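Local coordinates for cell division control protein 45 cdc45 putative (Entamoeba histolytica, PDB 6CC2) that probably acts in chromosomal DNA replication as the Cdc45 subunit of the replicative CMG helicase, with a DHH-type fold resembling RecJ nucleases, at residues A[10-13]-A[14-18]; A[40-43]-A[44-47]; A[117-120]-A[121-124]; A[185-188]-A[189-193]. All blocks are in the same frame, centred on the assembly; numbering follows the deposited sequence.

Interaction 1 (A[10-13]-A[14-18]); sequences ELYN and GLRNR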
ATOM      1  N   GLU A  10     -20.854  20.233 -12.438  1.00 39.16           N
ATOM      2  CA  GLU A  10     -21.245  19.767 -13.763  1.00 39.44           C
ATOM      3  C   GLU A  10     -21.007  18.268 -13.910  1.00 33.21           C
ATOM      4  O   GLU A  10     -21.811  17.553 -14.522  1.00 35.49           O
ATOM      5  CB  GLU A  10     -20.475  20.548 -14.826  1.00 48.03           C
ATOM      6  CG  GLU A  10     -20.808  20.154 -16.259  1.00 67.45           C
ATOM      7  CD  GLU A  10     -19.999  20.931 -17.281  1.00 82.88           C
ATOM      8  OE1 GLU A  10     -19.360  21.935 -16.901  1.00 87.15           O
ATOM      9  OE2 GLU A  10     -20.000  20.532 -18.464  1.00 89.23           O
ATOM     10  N   LEU A  11     -19.903  17.762 -13.349  1.00 28.75           N
ATOM     11  CA  LEU A  11     -19.604  16.341 -13.443  1.00 31.69           C
ATOM     12  C   LEU A  11     -20.689  15.511 -12.778  1.00 33.52           C
ATOM     13  O   LEU A  11     -21.213  14.559 -13.371  1.00 31.60           O
ATOM     14  CB  LEU A  11     -18.238  16.065 -12.811  1.00 32.15           C
ATOM     15  CG  LEU A  11     -17.621  14.683 -13.042  1.00 31.76           C
ATOM     16  CD1 LEU A  11     -16.106  14.715 -12.822  1.00 29.87           C
ATOM     17  CD2 LEU A  11     -18.261  13.631 -12.151  1.00 32.10           C
ATOM     18  N   TYR A  12     -21.043  15.857 -11.539  1.00 32.64           N
ATOM     19  CA  TYR A  12     -21.998  15.056 -10.785  1.00 30.85           C
ATOM     20  C   TYR A  12     -23.417  15.185 -11.334  1.00 30.55           C
ATOM     21  O   TYR A  12     -24.177  14.212 -11.290  1.00 32.69           O
ATOM     22  CB  TYR A  12     -21.952  15.460  -9.300  1.00 35.00           C
ATOM     23  CG  TYR A  12     -22.373  14.348  -8.373  1.00 30.69           C
ATOM     24  CD1 TYR A  12     -23.712  14.168  -8.036  1.00 32.37           C
ATOM     25  CD2 TYR A  12     -21.446  13.482  -7.842  1.00 26.05           C
ATOM     26  CE1 TYR A  12     -24.098  13.136  -7.200  1.00 31.97           C
ATOM     27  CE2 TYR A  12     -21.819  12.455  -7.005  1.00 27.23           C
ATOM     28  CZ  TYR A  12     -23.144  12.288  -6.688  1.00 29.82           C
ATOM     29  OH  TYR A  12     -23.516  11.262  -5.845  1.00 33.17           O
ATOM     30  N   ASN A  13     -23.793  16.365 -11.823  1.00 30.03           N
ATOM     31  CA  ASN A  13     -25.075  16.500 -12.506  1.00 34.54           C
ATOM     32  C   ASN A  13     -25.161  15.531 -13.681  1.00 34.90           C
ATOM     33  O   ASN A  13     -26.231  14.974 -13.963  1.00 35.94           O
ATOM     34  CB  ASN A  13     -25.273  17.934 -12.986  1.00 38.04           C
ATOM     35  CG  ASN A  13     -25.690  18.871 -11.872  1.00 43.61           C
ATOM     36  OD1 ASN A  13     -26.161  18.434 -10.822  1.00 49.49           O
ATOM     37  ND2 ASN A  13     -25.541  20.168 -12.106  1.00 45.69           N
ATOM     38  N   GLY A  14     -24.043  15.328 -14.382  1.00 34.44           N
ATOM     39  CA  GLY A  14     -24.030  14.366 -15.473  1.00 33.82           C
ATOM     40  C   GLY A  14     -24.272  12.952 -14.986  1.00 32.19           C
ATOM     41  O   GLY A  14     -25.039  12.198 -15.590  1.00 35.58           O
ATOM     42  N   LEU A  15     -23.637  12.582 -13.870  1.00 27.91           N
ATOM     43  CA  LEU A  15     -23.887  11.274 -13.281  1.00 28.08           C
ATOM     44  C   LEU A  15     -25.354  11.111 -12.934  1.00 30.23           C
ATOM     45  O   LEU A  15     -25.987  10.099 -13.272  1.00 31.86           O
ATOM     46  CB  LEU A  15     -23.024  11.098 -12.029  1.00 26.52           C
ATOM     47  CG  LEU A  15     -21.520  11.189 -12.169  1.00 27.85           C
ATOM     48  CD1 LEU A  15     -20.904  11.046 -10.780  1.00 28.90           C
ATOM     49  CD2 LEU A  15     -20.957  10.109 -13.091  1.00 31.15           C
ATOM     50  N   ARG A  16     -25.931  12.113 -12.266  1.00 30.83           N
ATOM     51  CA  ARG A  16     -27.343  12.049 -11.901  1.00 36.10           C
ATOM     52  C   ARG A  16     -28.241  11.935 -13.130  1.00 38.43           C
ATOM     53  O   ARG A  16     -29.158  11.110 -13.160  1.00 41.15           O
ATOM     54  CB  ARG A  16     -27.727  13.277 -11.077  1.00 45.41           C
ATOM     55  CG  ARG A  16     -27.315  13.219  -9.617  1.00 50.83           C
ATOM     56  CD  ARG A  16     -27.875  14.416  -8.836  1.00 69.19           C
ATOM     57  NE  ARG A  16     -27.063  15.618  -9.017  1.00 86.64           N
ATOM     58  CZ  ARG A  16     -26.379  16.230  -8.047  1.00 94.40           C
ATOM     59  NH1 ARG A  16     -26.409  15.775  -6.799  1.00 98.37           N
ATOM     60  NH2 ARG A  16     -25.666  17.313  -8.328  1.00 92.40           N
ATOM     61  N   ASN A  17     -28.005  12.770 -14.144  1.00 37.40           N
ATOM     62  CA  ASN A  17     -28.851  12.743 -15.332  1.00 43.71           C
ATOM     63  C   ASN A  17     -28.761  11.404 -16.051  1.00 41.80           C
ATOM     64  O   ASN A  17     -29.781  10.860 -16.498  1.00 43.04           O
ATOM     65  CB  ASN A  17     -28.469  13.877 -16.276  1.00 47.77           C
ATOM     66  CG  ASN A  17     -28.954  15.217 -15.782  1.00 58.56           C
ATOM     67  OD1 ASN A  17     -29.796  15.286 -14.889  1.00 53.54           O
ATOM     68  ND2 ASN A  17     -28.431  16.292 -16.360  1.00 69.54           N
ATOM     69  N   ARG A  18     -27.550  10.866 -16.193  1.00 38.23           N
ATOM     70  CA  ARG A  18     -27.401   9.577 -16.860  1.00 38.31           C
ATOM     71  C   ARG A  18     -27.902   8.444 -15.983  1.00 39.06           C
ATOM     72  O   ARG A  18     -28.353   7.417 -16.499  1.00 45.18           O
ATOM     73  CB  ARG A  18     -25.948   9.372 -17.273  1.00 37.51           C
ATOM     74  CG  ARG A  18     -25.465  10.425 -18.272  1.00 36.25           C
ATOM     75  CD  ARG A  18     -24.078  10.081 -18.846  1.00 36.41           C
ATOM     76  NE  ARG A  18     -23.005  10.056 -17.858  1.00 36.57           N
ATOM     77  CZ  ARG A  18     -22.295  11.118 -17.475  1.00 37.64           C
ATOM     78  NH1 ARG A  18     -21.321  10.958 -16.582  1.00 34.21           N
ATOM     79  NH2 ARG A  18     -22.562  12.331 -17.960  1.00 39.95           N
TER
HETATM   80  O   HOH W   1     -20.399  13.482 -15.706  1.00 27.00           O

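Interaction 2 (A[40-43]-A[44-47]); sequences KILS and MMFE. With EDO (1,2-ethanediol), chain J.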
ATOM      1  N   LYS A  40     -14.874   3.885  -1.612  1.00 19.38           N
ATOM      2  CA  LYS A  40     -15.833   3.976  -0.508  1.00 17.44           C
ATOM      3  C   LYS A  40     -16.482   5.353  -0.456  1.00 18.86           C
ATOM      4  O   LYS A  40     -17.718   5.472  -0.364  1.00 20.25           O
ATOM      5  CB  LYS A  40     -15.107   3.662   0.820  1.00 19.10           C
ATOM      6  CG  LYS A  40     -15.948   3.813   2.080  1.00 21.05           C
ATOM      7  CD  LYS A  40     -17.123   2.875   2.082  1.00 22.01           C
ATOM      8  CE  LYS A  40     -17.903   2.954   3.380  1.00 25.58           C
ATOM      9  NZ  LYS A  40     -19.079   2.011   3.371  1.00 26.03           N
ATOM     10  N   ILE A  41     -15.668   6.406  -0.545  1.00 19.32           N
ATOM     11  CA  ILE A  41     -16.195   7.765  -0.428  1.00 20.50           C
ATOM     12  C   ILE A  41     -17.113   8.095  -1.602  1.00 22.24           C
ATOM     13  O   ILE A  41     -18.200   8.659  -1.429  1.00 23.41           O
ATOM     14  CB  ILE A  41     -15.022   8.766  -0.303  1.00 20.55           C
ATOM     15  CG1 ILE A  41     -14.333   8.561   1.045  1.00 20.58           C
ATOM     16  CG2 ILE A  41     -15.518  10.193  -0.430  1.00 22.85           C
ATOM     17  CD1 ILE A  41     -13.095   9.443   1.269  1.00 19.95           C
ATOM     18  N   LEU A  42     -16.680   7.764  -2.827  1.00 20.05           N
ATOM     19  CA  LEU A  42     -17.565   7.921  -3.972  1.00 20.01           C
ATOM     20  C   LEU A  42     -18.835   7.103  -3.794  1.00 20.82           C
ATOM     21  O   LEU A  42     -19.946   7.563  -4.118  1.00 22.83           O
ATOM     22  CB  LEU A  42     -16.859   7.524  -5.258  1.00 20.00           C
ATOM     23  CG  LEU A  42     -15.656   8.394  -5.635  1.00 22.04           C
ATOM     24  CD1 LEU A  42     -14.890   7.707  -6.771  1.00 22.61           C
ATOM     25  CD2 LEU A  42     -16.061   9.798  -6.019  1.00 26.63           C
ATOM     26  N   SER A  43     -18.702   5.868  -3.310  1.00 23.87           N
ATOM     27  CA  SER A  43     -19.876   5.011  -3.219  1.00 25.84           C
ATOM     28  C   SER A  43     -20.883   5.540  -2.212  1.00 25.63           C
ATOM     29  O   SER A  43     -22.086   5.335  -2.376  1.00 27.42           O
ATOM     30  CB  SER A  43     -19.462   3.584  -2.871  1.00 27.00           C
ATOM     31  OG  SER A  43     -19.022   3.516  -1.523  1.00 31.31           O
HETATM   32  N   MSE A  44     -20.431   6.228  -1.175  1.00 25.70           N
HETATM   33  CA  MSE A  44     -21.339   6.808  -0.194  1.00 27.99           C
HETATM   34  C   MSE A  44     -22.220   7.888  -0.817  1.00 29.79           C
HETATM   35  O   MSE A  44     -23.413   7.965  -0.532  1.00 30.41           O
HETATM   36  CB  MSE A  44     -20.559   7.396   0.982  1.00 27.07           C
HETATM   37  CG  MSE A  44     -19.847   6.348   1.794  1.00 28.53           C
HETATM   38 SE   MSE A  44     -18.483   7.135   2.930  1.00 31.13          SE
HETATM   39  CE  MSE A  44     -19.640   7.966   4.289  1.00 27.85           C
HETATM   40  N   MSE A  45     -21.608   8.740  -1.637  1.00 27.56           N
HETATM   41  CA  MSE A  45     -22.346   9.767  -2.367  1.00 27.88           C
HETATM   42  C   MSE A  45     -23.311   9.116  -3.343  1.00 26.48           C
HETATM   43  O   MSE A  45     -24.476   9.483  -3.404  1.00 28.29           O
HETATM   44  CB  MSE A  45     -21.378  10.681  -3.111  1.00 28.69           C
HETATM   45  CG  MSE A  45     -20.561  11.574  -2.194  1.00 34.16           C
HETATM   46 SE   MSE A  45     -19.535  12.849  -3.230  1.00 35.35          SE
HETATM   47  CE  MSE A  45     -17.910  11.785  -3.446  1.00 28.24           C
ATOM     48  N   PHE A  46     -22.805   8.153  -4.121  1.00 25.70           N
ATOM     49  CA  PHE A  46     -23.652   7.483  -5.105  1.00 26.53           C
ATOM     50  C   PHE A  46     -24.848   6.807  -4.452  1.00 28.49           C
ATOM     51  O   PHE A  46     -25.977   6.914  -4.960  1.00 31.96           O
ATOM     52  CB  PHE A  46     -22.835   6.450  -5.882  1.00 27.79           C
ATOM     53  CG  PHE A  46     -21.726   7.022  -6.713  1.00 27.24           C
ATOM     54  CD1 PHE A  46     -21.652   8.379  -6.987  1.00 24.53           C
ATOM     55  CD2 PHE A  46     -20.731   6.188  -7.213  1.00 26.38           C
ATOM     56  CE1 PHE A  46     -20.624   8.888  -7.751  1.00 21.25           C
ATOM     57  CE2 PHE A  46     -19.712   6.701  -7.986  1.00 24.37           C
ATOM     58  CZ  PHE A  46     -19.679   8.051  -8.265  1.00 21.91           C
ATOM     59  N   GLU A  47     -24.634   6.117  -3.330  1.00 28.95           N
ATOM     60  CA  GLU A  47     -25.738   5.483  -2.618  1.00 34.58           C
ATOM     61  C   GLU A  47     -26.802   6.503  -2.231  1.00 36.85           C
ATOM     62  O   GLU A  47     -28.003   6.289  -2.451  1.00 37.86           O
ATOM     63  CB  GLU A  47     -25.227   4.772  -1.367  1.00 47.98           C
ATOM     64  CG  GLU A  47     -24.431   3.508  -1.614  1.00 69.06           C
ATOM     65  CD  GLU A  47     -23.786   2.981  -0.341  1.00 83.49           C
ATOM     66  OE1 GLU A  47     -24.309   3.266   0.758  1.00 87.84           O
ATOM     67  OE2 GLU A  47     -22.750   2.290  -0.437  1.00 86.80           O
TER
HETATM   68  C1  EDO J 609     -20.679  -0.952  -2.519  1.00 47.90           C
HETATM   69  O1  EDO J 609     -20.544  -0.737  -3.931  1.00 38.63           O
HETATM   70  C2  EDO J 609     -21.258   0.300  -1.879  1.00 59.98           C
HETATM   71  O2  EDO J 609     -22.490   0.646  -2.527  1.00 61.43           O
HETATM   72  O   HOH W   2     -20.618   2.621   1.009  1.00 35.06           O

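Interaction 3 (A[117-120]-A[121-124]); sequences VTNT and NIGL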
ATOM      1  N   VAL A 117      -3.787  14.456 -20.922  1.00 27.74           N
ATOM      2  CA  VAL A 117      -4.075  15.835 -20.559  1.00 28.76           C
ATOM      3  C   VAL A 117      -4.755  16.564 -21.707  1.00 29.33           C
ATOM      4  O   VAL A 117      -5.671  17.364 -21.492  1.00 33.39           O
ATOM      5  CB  VAL A 117      -2.784  16.559 -20.128  1.00 34.34           C
ATOM      6  CG1 VAL A 117      -3.058  18.026 -19.864  1.00 35.41           C
ATOM      7  CG2 VAL A 117      -2.186  15.907 -18.897  1.00 35.09           C
ATOM      8  N   THR A 118      -4.303  16.332 -22.941  1.00 30.08           N
ATOM      9  CA  THR A 118      -4.843  17.074 -24.072  1.00 34.44           C
ATOM     10  C   THR A 118      -6.133  16.475 -24.628  1.00 35.64           C
ATOM     11  O   THR A 118      -6.798  17.132 -25.432  1.00 37.46           O
ATOM     12  CB  THR A 118      -3.801  17.166 -25.195  1.00 39.20           C
ATOM     13  OG1 THR A 118      -3.439  15.854 -25.625  1.00 39.81           O
ATOM     14  CG2 THR A 118      -2.563  17.898 -24.710  1.00 40.65           C
ATOM     15  N   ASN A 119      -6.507  15.273 -24.211  1.00 32.07           N
ATOM     16  CA  ASN A 119      -7.711  14.620 -24.706  1.00 31.74           C
ATOM     17  C   ASN A 119      -8.927  15.180 -23.977  1.00 33.31           C
ATOM     18  O   ASN A 119      -9.058  15.018 -22.756  1.00 32.84           O
ATOM     19  CB  ASN A 119      -7.602  13.114 -24.499  1.00 30.49           C
ATOM     20  CG  ASN A 119      -8.704  12.342 -25.208  1.00 32.93           C
ATOM     21  OD1 ASN A 119      -9.871  12.742 -25.194  1.00 35.67           O
ATOM     22  ND2 ASN A 119      -8.329  11.243 -25.848  1.00 34.56           N
ATOM     23  N   THR A 120      -9.831  15.812 -24.725  1.00 35.47           N
ATOM     24  CA  THR A 120     -11.018  16.386 -24.103  1.00 33.41           C
ATOM     25  C   THR A 120     -11.989  15.334 -23.585  1.00 33.85           C
ATOM     26  O   THR A 120     -12.925  15.696 -22.857  1.00 36.97           O
ATOM     27  CB  THR A 120     -11.746  17.306 -25.100  1.00 38.11           C
ATOM     28  OG1 THR A 120     -11.925  16.619 -26.343  1.00 38.97           O
ATOM     29  CG2 THR A 120     -10.950  18.570 -25.339  1.00 47.80           C
ATOM     30  N   ASN A 121     -11.798  14.066 -23.931  1.00 32.11           N
ATOM     31  CA  ASN A 121     -12.701  12.990 -23.538  1.00 37.53           C
ATOM     32  C   ASN A 121     -12.176  12.175 -22.364  1.00 34.24           C
ATOM     33  O   ASN A 121     -12.775  11.163 -22.007  1.00 36.09           O
ATOM     34  CB  ASN A 121     -12.954  12.067 -24.731  1.00 59.99           C
ATOM     35  CG  ASN A 121     -14.343  11.464 -24.711  1.00 87.38           C
ATOM     36  OD1 ASN A 121     -14.605  10.491 -23.999  1.00 87.50           O
ATOM     37  ND2 ASN A 121     -15.245  12.037 -25.501  1.00106.01           N
ATOM     38  N   ILE A 122     -11.069  12.587 -21.763  1.00 29.49           N
ATOM     39  CA  ILE A 122     -10.496  11.924 -20.603  1.00 26.32           C
ATOM     40  C   ILE A 122     -10.478  12.947 -19.473  1.00 29.80           C
ATOM     41  O   ILE A 122      -9.853  14.006 -19.600  1.00 39.00           O
ATOM     42  CB  ILE A 122      -9.091  11.376 -20.890  1.00 27.42           C
ATOM     43  CG1 ILE A 122      -9.160  10.316 -21.985  1.00 33.01           C
ATOM     44  CG2 ILE A 122      -8.474  10.773 -19.608  1.00 28.78           C
ATOM     45  CD1 ILE A 122      -7.818   9.859 -22.504  1.00 38.21           C
ATOM     46  N   GLY A 123     -11.193  12.645 -18.395  1.00 27.07           N
ATOM     47  CA  GLY A 123     -11.297  13.565 -17.280  1.00 25.04           C
ATOM     48  C   GLY A 123     -10.354  13.214 -16.141  1.00 25.70           C
ATOM     49  O   GLY A 123     -10.657  12.327 -15.335  1.00 25.32           O
ATOM     50  N   LEU A 124      -9.207  13.890 -16.084  1.00 28.55           N
ATOM     51  CA  LEU A 124      -8.245  13.714 -15.002  1.00 24.27           C
ATOM     52  C   LEU A 124      -8.654  14.584 -13.819  1.00 25.63           C
ATOM     53  O   LEU A 124      -8.519  15.808 -13.862  1.00 26.92           O
ATOM     54  CB  LEU A 124      -6.842  14.085 -15.484  1.00 24.34           C
ATOM     55  CG  LEU A 124      -6.234  13.280 -16.608  1.00 28.62           C
ATOM     56  CD1 LEU A 124      -5.105  14.050 -17.274  1.00 26.22           C
ATOM     57  CD2 LEU A 124      -5.721  11.941 -16.068  1.00 35.13           C
TER

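Interaction 4 (A[185-188]-A[189-193]); sequences VALA and IAKKL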
ATOM      1  N   VAL A 185      -9.000  13.131  -2.879  1.00 20.31           N
ATOM      2  CA  VAL A 185      -9.718  13.741  -3.991  1.00 21.88           C
ATOM      3  C   VAL A 185     -11.211  13.455  -3.878  1.00 22.26           C
ATOM      4  O   VAL A 185     -12.044  14.334  -4.129  1.00 21.90           O
ATOM      5  CB  VAL A 185      -9.154  13.250  -5.335  1.00 25.00           C
ATOM      6  CG1 VAL A 185     -10.027  13.769  -6.496  1.00 27.43           C
ATOM      7  CG2 VAL A 185      -7.727  13.705  -5.521  1.00 25.33           C
ATOM      8  N   ALA A 186     -11.576  12.219  -3.521  1.00 21.83           N
ATOM      9  CA  ALA A 186     -12.994  11.899  -3.352  1.00 20.20           C
ATOM     10  C   ALA A 186     -13.607  12.754  -2.247  1.00 19.69           C
ATOM     11  O   ALA A 186     -14.730  13.278  -2.400  1.00 19.96           O
ATOM     12  CB  ALA A 186     -13.179  10.417  -3.052  1.00 17.52           C
ATOM     13  N   LEU A 187     -12.881  12.927  -1.145  1.00 19.53           N
ATOM     14  CA  LEU A 187     -13.313  13.817  -0.068  1.00 20.26           C
ATOM     15  C   LEU A 187     -13.470  15.242  -0.569  1.00 20.78           C
ATOM     16  O   LEU A 187     -14.426  15.943  -0.196  1.00 22.22           O
ATOM     17  CB  LEU A 187     -12.314  13.779   1.090  1.00 20.14           C
ATOM     18  CG  LEU A 187     -12.579  14.754   2.236  1.00 24.70           C
ATOM     19  CD1 LEU A 187     -13.883  14.424   2.986  1.00 29.42           C
ATOM     20  CD2 LEU A 187     -11.374  14.729   3.203  1.00 25.97           C
ATOM     21  N   ALA A 188     -12.566  15.680  -1.454  1.00 21.79           N
ATOM     22  CA  ALA A 188     -12.666  17.034  -2.001  1.00 23.64           C
ATOM     23  C   ALA A 188     -13.920  17.207  -2.851  1.00 22.48           C
ATOM     24  O   ALA A 188     -14.536  18.272  -2.827  1.00 24.58           O
ATOM     25  CB  ALA A 188     -11.418  17.363  -2.820  1.00 24.87           C
ATOM     26  N   ILE A 189     -14.302  16.184  -3.621  1.00 20.91           N
ATOM     27  CA  ILE A 189     -15.552  16.239  -4.379  1.00 24.17           C
ATOM     28  C   ILE A 189     -16.729  16.393  -3.430  1.00 21.57           C
ATOM     29  O   ILE A 189     -17.611  17.224  -3.642  1.00 23.54           O
ATOM     30  CB  ILE A 189     -15.709  14.984  -5.262  1.00 23.96           C
ATOM     31  CG1 ILE A 189     -14.600  14.944  -6.326  1.00 25.05           C
ATOM     32  CG2 ILE A 189     -17.092  14.952  -5.885  1.00 25.88           C
ATOM     33  CD1 ILE A 189     -14.515  13.619  -7.070  1.00 24.78           C
ATOM     34  N   ALA A 190     -16.764  15.579  -2.377  1.00 23.05           N
ATOM     35  CA  ALA A 190     -17.892  15.623  -1.449  1.00 25.01           C
ATOM     36  C   ALA A 190     -18.006  16.992  -0.776  1.00 24.93           C
ATOM     37  O   ALA A 190     -19.106  17.511  -0.603  1.00 26.36           O
ATOM     38  CB  ALA A 190     -17.747  14.522  -0.405  1.00 24.23           C
ATOM     39  N   LYS A 191     -16.869  17.596  -0.418  1.00 23.94           N
ATOM     40  CA  LYS A 191     -16.886  18.895   0.238  1.00 26.65           C
ATOM     41  C   LYS A 191     -17.399  19.968  -0.705  1.00 27.01           C
ATOM     42  O   LYS A 191     -18.230  20.797  -0.323  1.00 29.03           O
ATOM     43  CB  LYS A 191     -15.483  19.250   0.727  1.00 30.10           C
ATOM     44  CG  LYS A 191     -15.006  18.419   1.914  1.00 37.27           C
ATOM     45  CD  LYS A 191     -13.608  18.829   2.386  1.00 42.91           C
ATOM     46  CE  LYS A 191     -13.510  20.315   2.716  1.00 47.33           C
ATOM     47  NZ  LYS A 191     -14.579  20.778   3.647  1.00 50.43           N
ATOM     48  N   LYS A 192     -16.905  19.964  -1.950  1.00 28.20           N
ATOM     49  CA  LYS A 192     -17.328  20.978  -2.916  1.00 30.28           C
ATOM     50  C   LYS A 192     -18.820  20.889  -3.192  1.00 28.53           C
ATOM     51  O   LYS A 192     -19.496  21.915  -3.410  1.00 31.78           O
ATOM     52  CB  LYS A 192     -16.527  20.816  -4.207  1.00 29.80           C
ATOM     53  CG  LYS A 192     -16.901  21.807  -5.316  1.00 33.50           C
ATOM     54  CD  LYS A 192     -16.627  23.255  -4.904  1.00 37.81           C
ATOM     55  CE  LYS A 192     -16.791  24.196  -6.082  1.00 46.18           C
ATOM     56  NZ  LYS A 192     -16.392  25.588  -5.737  1.00 51.78           N
ATOM     57  N   LEU A 193     -19.355  19.671  -3.201  1.00 27.35           N
ATOM     58  CA  LEU A 193     -20.766  19.461  -3.543  1.00 30.37           C
ATOM     59  C   LEU A 193     -21.687  19.463  -2.324  1.00 30.25           C
ATOM     60  O   LEU A 193     -22.883  19.154  -2.467  1.00 29.65           O
ATOM     61  CB  LEU A 193     -20.919  18.139  -4.294  1.00 31.30           C
ATOM     62  CG  LEU A 193     -20.139  18.034  -5.607  1.00 34.31           C
ATOM     63  CD1 LEU A 193     -20.288  16.638  -6.209  1.00 39.42           C
ATOM     64  CD2 LEU A 193     -20.625  19.089  -6.596  1.00 32.86           C
TER

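Interaction 1 (A[10-13]-A[14-18])
Tyr12 swings its ring carbon CG to the far side from its backbone N (chi1 -153°), while Arg16, one turn later, keeps CG beside its own N and bends its chain at chi3 (-81°), and the two side chains come together on one side of helix 8-20. This is an i to i+4 pairing on an alpha helix. The Tyr12 ring turns its edge to the guanidinium: CD1 sits over the centre of the Arg16 group, 3.4 Å from CZ, with the two planes 66° apart, so the pair is no flat stack. Asn13, at i to i+3, holds the same guanidinium from its rim. Its OD1 accepts a bond from Arg16 NH2 at 2.8 Å, the donor tilted from the amide plane but the oxygen close to the guanidinium plane. Together, ring and amide probably restrict how the arginine head can turn. Towards the core, Leu15 CD1 lies 3.9 Å from both Tyr12 CD2 and Leu11 CD2, and Tyr12 reaches helix 33-48 to lean on Met45 and Phe46, its hydroxyl hydrogen-bonded to Asp49. Elsewhere, one face of the Arg18 guanidinium lies against Gly14 O, 3.4 Å from its plane, and the group is anchored to His78 and Thr79, with Phe102 in a cation-pi contact. A water bridges it to Leu11, donating to Leu11 O at 2.7 Å and accepting from Arg18 NH1 at 2.8 Å.

Interaction 2 (A[40-43]-A[44-47])
Leu42 and Phe46 meet one turn apart on helix 33-48, the ring drawn up against the preceding turn. Phe46 CG lies beside its own backbone N (chi1 -64°), which lays one ring face against Leu42 O, 3.2 Å above the plane and off toward the rim; CE2 rests 4.0 Å from Leu42 CB. The oxygen thus faces the ring while also accepting the Phe46 N-H in a nearly straight bond. Leu15 and Tyr12 of helix 8-20 pack against the same ring. Next to it, Met45, a selenomethionine, turns at its selenium and drops its methyl CE into the notch between two side chains of the turn before, 3.7 Å from Leu42 CD2 and 4.2 Å from Ile41 CG2. Helix 182-192 presses on these residues through Ala186, Ile189 and Ala190. On the polar side, Ser43 OG, placed between N and the carbonyl carbon (chi1 71°), turns back to donate to Lys40 O at 2.6 Å, and that oxygen also takes the Met44 N-H from the same face of its plane. One water accepts from Lys40 NZ, itself also bonded to Ser386, and donates to Ser43 OG; its link to Glu47 OE2 is less certain, since that atom sits too close to a bound ethanediol. Packed on by neighbouring helices, this is the helix of the beta-alpha-beta crossover joining parallel strands 24-29 and 53-57.

Interaction 3 (A[117-120]-A[121-124])
Asn119 OD1 takes the backbone N-H of Asn121 at 2.7 Å, with the donor in the plane of the amide carbonyl and an N-H...O angle of 153°. This side-chain-to-backbone bond to the residue two places on is that of an Asx turn, and it overlaps a type I beta turn running from Asn119 to Ile122. The beta turn is closed by a weak bond, Ile122 N to Asn119 O, at 3.3 Å. Asn119 thus uses both its oxygens, side chain and main chain, to fold the next three residues round. Its torsion makes this possible: CG stands opposite the backbone N (chi1 -170°), which carries the amide forward over the bend. Ile122 CD1 packs crosswise against the Asn119 side chain, 3.7 Å from ND2 and 3.8 Å from CB. Asn119 is where the chain leaves helical geometry after helix 114-118, and the turn delivers it into strand 122-125, the two short runs pointing 144° apart.

One shell out, the strand end is set by its neighbours in the parallel sheet: Gly123 bonds through its backbone to Val103 and Ile105 in strand 102-106, while Asn119, Ile122 and Leu124 bond to Met1 at the chain start. Ile105 and Asn116 lie against Ile122 and Leu124, and Phe112 against Val117 and Leu124. Across the mouth of the bend, the Val117 and Leu124 side chains cross at about a right angle, Val117 CG2 to Leu124 CD1 3.8 Å.

Interaction 4 (A[185-188]-A[189-193])
Ile189 opens the second half of this helical run by reaching back to Val185, its N-H bonded to Val185 O at 3.0 Å. With CG1 beside the backbone N (chi1 -64°), the isoleucine lays that carbon 3.4 Å from the same oxygen, while its CB rests 3.5 Å from Ala186 O. Its side chain goes on to Phe8 of helix 8-20. Ala190 follows, bonded through its N to Ala186 O. Its methyl, 3.6 Å from Leu187 O, adds little bulk, and with Ala186 it gives helix 182-192 a low surface on which Met45, Ile41 and Leu42 of helix 33-48 settle closely. Lys191 continues on the next face. Its N-H goes to Leu187 O, and CG folds over that carbonyl at 3.3 Å; its CD passes 4.2 Å from Leu187 CG, a loose approach, before the chain bends twice and carries NZ away to a hydrogen bond with Asn232. Leu187 itself packs on Met200 and Tyr201 of helix 199-213. Lys192 bonds back to Ala188 O at 3.0 Å; its NZ makes a long, weak ion pair with Glu129. Leu193 leaves helical geometry, though its N still bonds to Ile189 O at 3.0 Å, and its side chain touches Phe8 and Tyr12. The whole is a regular alpha helix at its C-terminal end, the i to i+4 bonds unbroken and small alanines on the side where another helix packs closely.

How the interactions relate
From the N terminus the four contacts follow in series, each joining two adjoining segments, so that none closes a long loop and none encloses or crosses another. Interaction 1 lies on helix 8-20 and interaction 2 on helix 33-48; they touch where Leu15 CD1 meets Phe46 CE1 at 3.7 Å. Interaction 3, at the turn from helix 114-118 into strand 122-125, touches none of the others: its centre is about 17 Å from that of interaction 1 and about 23 Å from that of interaction 2. Much later in sequence, interaction 4 brings helix 182-192 back beside the first two, Ala186 CB meeting Ile41 CG2 at 3.5 Å and Leu193 CD1 meeting Tyr12 CB at 3.7 Å. Three helices thus form one packed cluster.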